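Local atomic coordinates of rhino (Drosophila melanogaster, PDB entry 5XYV), a protein that binds Deadlock through its dimeric chromoshadow domain, an interaction linked to the specification of germline piRNA clusters. Residues Cys20-Asn24 with Asp25-Met29. Sequence-based numbering, arbitrary orientation.
Sequences CYQMN and DDLFM
A type II' turn from M23 to D26 closes the β hairpin of strands 14-23 and 26-33, with M23 and D26 bonded in both directions. M23 N gives a 2.7 Å bond to D26 O, running close to the axis of that carbonyl. D26 N reaches M23 O at 2.9 Å, but from above the carbonyl plane, 48° out of it. One water donates to both M23 O and D26 OD2 (2.7 Å to the latter), bridging the carboxylate to the M23 carbonyl; D26 OD1 accepts from H43. The next hydrogen-bonded pair is Y21 with F28, with F28 N to Y21 O almost straight (178° at the hydrogen). In this antiparallel sheet of the chromoshadow domain, Y21, M23, D26 and F28 share one face, where M23 packs on F36 and F28 on L23 of one Deadlock chain. M23 SD stands obliquely to the F28 ring, 5.4 Å from its centroid, a Met-aromatic contact. C20, Q22, L27 and M29 occupy the other face. The anti chi1 of L27 (-175°) and the turn at chi2 bring CD1 over strand 14-23, 3.6 Å from Y21 O and 4.1 Å from C20 SG. Q22 OE1 accepts from I64 N and Q22 NE2 donates to L62 O, both of the second subunit.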
# COMPACT_ATOMS: atom_id res chain seq x y z
N CYS B 20 9.23 5.19 0.21
CA CYS B 20 8.40 5.88 -0.78
C CYS B 20 7.98 7.26 -0.30
O CYS B 20 8.09 7.60 0.86
CB CYS B 20 7.15 5.07 -1.14
SG CYS B 20 5.93 4.91 0.17
N TYR B 21 7.49 8.07 -1.23
CA TYR B 21 7.08 9.42 -0.90
C TYR B 21 5.91 9.82 -1.78
O TYR B 21 5.92 9.64 -2.99
CB TYR B 21 8.26 10.39 -1.05
CG TYR B 21 7.92 11.82 -0.72
CD1 TYR B 21 7.53 12.18 0.57
CD2 TYR B 21 8.02 12.82 -1.68
CE1 TYR B 21 7.25 13.48 0.88
CE2 TYR B 21 7.74 14.13 -1.37
CZ TYR B 21 7.35 14.46 -0.09
OH TYR B 21 7.07 15.77 0.21
N GLN B 22 4.87 10.33 -1.15
CA GLN B 22 3.65 10.63 -1.86
C GLN B 22 3.63 12.14 -2.08
O GLN B 22 4.04 12.89 -1.19
CB GLN B 22 2.46 10.14 -1.05
CG GLN B 22 1.12 10.17 -1.75
CD GLN B 22 0.10 9.31 -1.02
OE1 GLN B 22 -0.03 9.40 0.19
NE2 GLN B 22 -0.61 8.47 -1.76
N MET B 23 3.19 12.56 -3.26
CA MET B 23 3.08 13.97 -3.63
C MET B 23 1.78 14.16 -4.36
O MET B 23 1.70 13.91 -5.57
CB MET B 23 4.25 14.39 -4.52
CG MET B 23 5.54 14.44 -3.80
SD MET B 23 6.94 14.69 -4.89
CE MET B 23 6.57 16.34 -5.46
N ASN B 24 0.76 14.61 -3.64
CA ASN B 24 -0.60 14.61 -4.17
C ASN B 24 -0.94 13.18 -4.60
O ASN B 24 -0.97 12.26 -3.79
CB ASN B 24 -0.75 15.58 -5.34
CG ASN B 24 -0.64 17.03 -4.91
OD1 ASN B 24 -0.63 17.34 -3.72
ND2 ASN B 24 -0.53 17.93 -5.89
N ASP B 25 -1.16 13.02 -5.90
CA ASP B 25 -1.57 11.74 -6.48
C ASP B 25 -0.37 10.97 -7.03
O ASP B 25 -0.51 9.85 -7.52
CB ASP B 25 -2.60 11.97 -7.58
CG ASP B 25 -3.92 12.51 -7.05
OD1 ASP B 25 -4.24 12.25 -5.87
OD2 ASP B 25 -4.62 13.20 -7.83
N ASP B 26 0.80 11.58 -6.97
CA ASP B 26 2.00 10.92 -7.44
C ASP B 26 2.71 10.19 -6.32
O ASP B 26 3.00 10.77 -5.27
CB ASP B 26 2.95 11.92 -8.10
CG ASP B 26 2.45 12.37 -9.45
OD1 ASP B 26 2.34 11.50 -10.33
OD2 ASP B 26 2.17 13.57 -9.61
N LEU B 27 2.99 8.92 -6.55
CA LEU B 27 3.73 8.12 -5.59
C LEU B 27 5.05 7.73 -6.21
O LEU B 27 5.09 7.13 -7.29
CB LEU B 27 2.94 6.87 -5.16
CG LEU B 27 3.53 5.97 -4.07
CD1 LEU B 27 3.82 6.75 -2.80
CD2 LEU B 27 2.63 4.74 -3.77
N PHE B 28 6.13 8.06 -5.52
CA PHE B 28 7.46 7.68 -5.98
C PHE B 28 8.04 6.65 -5.04
O PHE B 28 7.80 6.70 -3.83
CB PHE B 28 8.37 8.89 -6.07
CG PHE B 28 8.06 9.77 -7.22
CD1 PHE B 28 8.66 9.55 -8.44
CD2 PHE B 28 7.15 10.82 -7.09
CE1 PHE B 28 8.37 10.36 -9.52
CE2 PHE B 28 6.86 11.63 -8.17
CZ PHE B 28 7.46 11.39 -9.38
N MET B 29 8.77 5.70 -5.62
CA MET B 29 9.46 4.67 -4.88
C MET B 29 10.95 4.90 -5.00
O MET B 29 11.43 5.26 -6.07
CB MET B 29 9.07 3.29 -5.39
CG MET B 29 7.65 3.19 -5.92
SD MET B 29 6.47 3.02 -4.58
CE MET B 29 6.99 1.44 -3.90
O HOH W 1 2.89 15.48 -7.87